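Long-range contact in isomaltodextranase (Arthrobacter globiformis, PDB 5AWO), which hydrolyses alpha-1,6-glucosidic linkages of dextran-type polysaccharides, releasing successive isomaltose units from the non-reducing chain ends: residues A[54-64]-A[103-114]. Numbering follows the deposited sequence.
Sequences IPENEWKVNID and WQHDWAYWANYL
Trp110 packs as a knob into a hole formed by Glu56, Trp59, Lys60 and Ile63. The contact joins two neighbouring outer helices of the TIM barrel, 56-68 and 107-116, whose segments 56-64 and 107-114 run nearly parallel, at 19°. Trp59 turns its five-membered ring edge-to-face onto the six-membered ring of Trp110, and its NE1 lies 3.3 Å from Trp110 CD2. Trp103 CH2 lies over one face of the Trp59 ring, toward its rim, and Ile63 CD1 over the opposite face. The Trp59 and Trp103 planes are 40° apart.

The Glu56 carboxylate ties the first helix to the loop before the second and to Trp110 within it. The Glu56 side chain is extended, with CG anti to the backbone N (chi1 -163°), and lies over the face of Trp103; CB sits 3.6 Å from the centroid of the five-membered ring. Glu56 OE1 accepts from Gln104 N at 2.8 Å, and a water also links it to Gln104 OE1. Glu56 OE2 takes two bonds, from His105 N and, on its anti side, from Trp110 NE1 at 2.9 Å.

Further along, Ile63 CG2 meets Leu114 CD2. Lys60 NZ forms a salt bridge with Asp64 OD2 and donates to Tyr113 OH, which in turn donates to the syn lone pair of Asp64 OD1 at 2.5 Å. Beneath, Trp59 and Leu114 touch Ala78 of strand 77-79 and Leu121 of strand 120-124. The Trp103 ring is further fixed by a bond from its NE1 to Ile54 O, which lies in the ring plane.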
# COMPACT_ATOMS: atom_id res chain seq x y z
N ILE A 54 1.98 24.13 10.72
CA ILE A 54 2.44 24.97 9.61
C ILE A 54 1.60 26.26 9.59
O ILE A 54 0.37 26.20 9.57
CB ILE A 54 2.44 24.26 8.25
CG1 ILE A 54 3.23 25.06 7.20
CG2 ILE A 54 1.02 23.94 7.78
CD1 ILE A 54 3.42 24.39 5.85
N PRO A 55 2.27 27.43 9.57
CA PRO A 55 1.50 28.65 9.31
C PRO A 55 0.80 28.67 7.97
O PRO A 55 1.27 28.10 7.00
CB PRO A 55 2.55 29.76 9.39
CG PRO A 55 3.63 29.21 10.24
CD PRO A 55 3.68 27.74 9.87
N GLU A 56 -0.35 29.35 7.91
CA GLU A 56 -1.12 29.37 6.71
C GLU A 56 -0.34 29.94 5.53
O GLU A 56 -0.50 29.46 4.43
CB GLU A 56 -2.42 30.17 6.92
CG GLU A 56 -3.47 29.92 5.87
CD GLU A 56 -4.79 30.64 6.15
OE1 GLU A 56 -4.71 31.74 6.74
OE2 GLU A 56 -5.85 30.08 5.80
N ASN A 57 0.45 31.00 5.76
CA ASN A 57 1.24 31.53 4.64
C ASN A 57 2.30 30.57 4.13
O ASN A 57 2.58 30.54 2.91
CB ASN A 57 1.91 32.86 4.95
CG ASN A 57 2.45 33.52 3.68
OD1 ASN A 57 1.69 33.77 2.75
ND2 ASN A 57 3.76 33.72 3.60
N GLU A 58 2.88 29.78 5.03
CA GLU A 58 3.85 28.76 4.61
C GLU A 58 3.18 27.65 3.82
O GLU A 58 3.72 27.18 2.82
CB GLU A 58 4.58 28.22 5.82
CG GLU A 58 5.61 29.21 6.31
CD GLU A 58 6.69 29.43 5.27
OE1 GLU A 58 7.59 28.60 5.18
OE2 GLU A 58 6.60 30.40 4.49
N TRP A 59 1.97 27.26 4.23
CA TRP A 59 1.16 26.36 3.44
C TRP A 59 0.90 26.90 2.03
O TRP A 59 1.07 26.20 1.03
CB TRP A 59 -0.14 26.11 4.20
CG TRP A 59 -1.31 25.47 3.53
CD1 TRP A 59 -2.47 26.10 3.14
CD2 TRP A 59 -1.51 24.07 3.25
NE1 TRP A 59 -3.35 25.19 2.63
CE2 TRP A 59 -2.81 23.93 2.71
CE3 TRP A 59 -0.73 22.92 3.43
CZ2 TRP A 59 -3.32 22.69 2.28
CZ3 TRP A 59 -1.26 21.70 3.03
CH2 TRP A 59 -2.52 21.58 2.47
N LYS A 60 0.51 28.19 1.95
CA LYS A 60 0.24 28.80 0.65
C LYS A 60 1.49 28.83 -0.24
O LYS A 60 1.41 28.46 -1.41
CB LYS A 60 -0.29 30.24 0.84
CG LYS A 60 -0.71 30.90 -0.46
CD LYS A 60 -1.13 32.35 -0.23
CE LYS A 60 -1.62 33.01 -1.51
NZ LYS A 60 -0.57 33.07 -2.56
N VAL A 61 2.61 29.25 0.31
CA VAL A 61 3.83 29.39 -0.50
C VAL A 61 4.29 28.00 -0.98
O VAL A 61 4.67 27.83 -2.14
CB VAL A 61 4.92 30.19 0.23
CG1 VAL A 61 6.19 30.26 -0.58
CG2 VAL A 61 4.44 31.63 0.48
N ASN A 62 4.19 27.00 -0.12
CA ASN A 62 4.47 25.63 -0.59
C ASN A 62 3.55 25.17 -1.69
O ASN A 62 3.99 24.59 -2.69
CB ASN A 62 4.44 24.63 0.57
CG ASN A 62 5.69 24.68 1.42
OD1 ASN A 62 5.71 25.18 2.56
ND2 ASN A 62 6.77 24.21 0.85
N ILE A 63 2.24 25.44 -1.56
CA ILE A 63 1.30 25.07 -2.59
C ILE A 63 1.66 25.75 -3.94
O ILE A 63 1.62 25.12 -4.99
CB ILE A 63 -0.16 25.41 -2.23
CG1 ILE A 63 -0.64 24.46 -1.11
CG2 ILE A 63 -1.07 25.35 -3.45
CD1 ILE A 63 -1.96 24.86 -0.51
N ASP A 64 1.97 27.04 -3.87
CA ASP A 64 2.29 27.79 -5.10
C ASP A 64 3.56 27.23 -5.75
O ASP A 64 3.63 27.09 -6.97
CB ASP A 64 2.43 29.28 -4.80
CG ASP A 64 1.11 29.94 -4.42
OD1 ASP A 64 0.06 29.36 -4.71
OD2 ASP A 64 1.16 31.05 -3.83
N TRP A 103 -5.52 30.06 11.14
CA TRP A 103 -5.79 30.13 9.71
C TRP A 103 -7.00 31.04 9.50
O TRP A 103 -7.97 30.98 10.25
CB TRP A 103 -6.04 28.73 9.14
CG TRP A 103 -4.76 27.95 8.92
CD1 TRP A 103 -3.61 28.04 9.63
CD2 TRP A 103 -4.53 27.00 7.88
NE1 TRP A 103 -2.65 27.22 9.08
CE2 TRP A 103 -3.19 26.56 8.01
CE3 TRP A 103 -5.31 26.49 6.84
CZ2 TRP A 103 -2.64 25.61 7.15
CZ3 TRP A 103 -4.75 25.55 5.98
CH2 TRP A 103 -3.43 25.12 6.16
N GLN A 104 -6.93 31.87 8.46
CA GLN A 104 -8.02 32.76 8.08
C GLN A 104 -9.03 32.10 7.16
O GLN A 104 -10.14 32.62 6.97
CB GLN A 104 -7.45 34.01 7.41
CG GLN A 104 -6.59 34.84 8.35
CD GLN A 104 -6.02 36.08 7.67
OE1 GLN A 104 -5.20 35.98 6.76
NE2 GLN A 104 -6.44 37.26 8.13
N HIS A 105 -8.67 30.97 6.56
CA HIS A 105 -9.52 30.31 5.59
C HIS A 105 -9.77 28.88 6.01
O HIS A 105 -8.90 28.27 6.63
CB HIS A 105 -8.88 30.33 4.22
CG HIS A 105 -8.47 31.69 3.76
ND1 HIS A 105 -9.38 32.61 3.27
CD2 HIS A 105 -7.26 32.29 3.70
CE1 HIS A 105 -8.74 33.72 2.95
NE2 HIS A 105 -7.46 33.56 3.19
N ASP A 106 -10.94 28.36 5.64
CA ASP A 106 -11.39 27.03 5.98
C ASP A 106 -10.94 25.98 4.95
O ASP A 106 -10.25 26.29 3.96
CB ASP A 106 -12.92 27.00 6.28
CG ASP A 106 -13.79 27.25 5.05
OD1 ASP A 106 -13.30 27.28 3.91
OD2 ASP A 106 -15.02 27.38 5.26
N TRP A 107 -11.29 24.73 5.19
CA TRP A 107 -10.87 23.65 4.31
C TRP A 107 -11.38 23.86 2.89
O TRP A 107 -10.67 23.58 1.92
CB TRP A 107 -11.36 22.31 4.82
CG TRP A 107 -10.74 21.79 6.11
CD1 TRP A 107 -11.39 21.50 7.28
CD2 TRP A 107 -9.38 21.40 6.32
NE1 TRP A 107 -10.51 21.01 8.21
CE2 TRP A 107 -9.27 20.93 7.64
CE3 TRP A 107 -8.23 21.44 5.52
CZ2 TRP A 107 -8.06 20.47 8.17
CZ3 TRP A 107 -7.03 20.98 6.05
CH2 TRP A 107 -6.95 20.52 7.36
N ALA A 108 -12.62 24.35 2.75
CA ALA A 108 -13.21 24.51 1.42
C ALA A 108 -12.46 25.55 0.62
O ALA A 108 -12.22 25.37 -0.58
CB ALA A 108 -14.68 24.90 1.52
N TYR A 109 -12.09 26.65 1.25
CA TYR A 109 -11.29 27.67 0.60
C TYR A 109 -10.01 27.05 0.04
O TYR A 109 -9.65 27.28 -1.12
CB TYR A 109 -10.93 28.80 1.53
CG TYR A 109 -9.98 29.78 0.90
CD1 TYR A 109 -8.60 29.58 0.97
CD2 TYR A 109 -10.44 30.90 0.21
CE1 TYR A 109 -7.71 30.46 0.40
CE2 TYR A 109 -9.55 31.79 -0.38
CZ TYR A 109 -8.19 31.57 -0.29
OH TYR A 109 -7.27 32.44 -0.85
N TRP A 110 -9.34 26.25 0.86
CA TRP A 110 -8.07 25.69 0.40
C TRP A 110 -8.25 24.62 -0.66
O TRP A 110 -7.44 24.52 -1.58
CB TRP A 110 -7.21 25.22 1.59
CG TRP A 110 -6.61 26.41 2.25
CD1 TRP A 110 -6.89 26.89 3.50
CD2 TRP A 110 -5.69 27.35 1.66
NE1 TRP A 110 -6.18 28.01 3.74
CE2 TRP A 110 -5.44 28.33 2.63
CE3 TRP A 110 -5.04 27.43 0.43
CZ2 TRP A 110 -4.58 29.41 2.40
CZ3 TRP A 110 -4.18 28.51 0.20
CH2 TRP A 110 -3.96 29.48 1.18
N ALA A 111 -9.32 23.82 -0.56
CA ALA A 111 -9.62 22.85 -1.61
C ALA A 111 -9.89 23.56 -2.95
O ALA A 111 -9.47 23.09 -4.00
CB ALA A 111 -10.77 21.96 -1.22
N ASN A 112 -10.58 24.70 -2.92
CA ASN A 112 -10.78 25.46 -4.15
C ASN A 112 -9.51 26.12 -4.69
O ASN A 112 -9.29 26.15 -5.92
CB ASN A 112 -11.88 26.50 -3.97
CG ASN A 112 -12.20 27.21 -5.27
OD1 ASN A 112 -12.75 26.61 -6.18
ND2 ASN A 112 -11.80 28.47 -5.38
N TYR A 113 -8.68 26.66 -3.80
CA TYR A 113 -7.41 27.28 -4.17
C TYR A 113 -6.55 26.22 -4.86
O TYR A 113 -5.96 26.46 -5.92
CB TYR A 113 -6.71 27.83 -2.91
CG TYR A 113 -5.42 28.59 -3.13
CD1 TYR A 113 -4.21 27.92 -3.33
CD2 TYR A 113 -5.39 30.00 -3.13
CE1 TYR A 113 -3.03 28.62 -3.52
CE2 TYR A 113 -4.22 30.70 -3.33
CZ TYR A 113 -3.04 30.00 -3.54
OH TYR A 113 -1.87 30.71 -3.74
N LEU A 114 -6.50 25.02 -4.28
CA LEU A 114 -5.80 23.88 -4.90
C LEU A 114 -6.41 23.51 -6.26
O LEU A 114 -5.70 23.32 -7.25
CB LEU A 114 -5.77 22.68 -3.93
CG LEU A 114 -4.77 22.81 -2.78
CD1 LEU A 114 -5.16 22.00 -1.55
CD2 LEU A 114 -3.37 22.42 -3.23
O HOH W 1 -4.54 33.89 4.95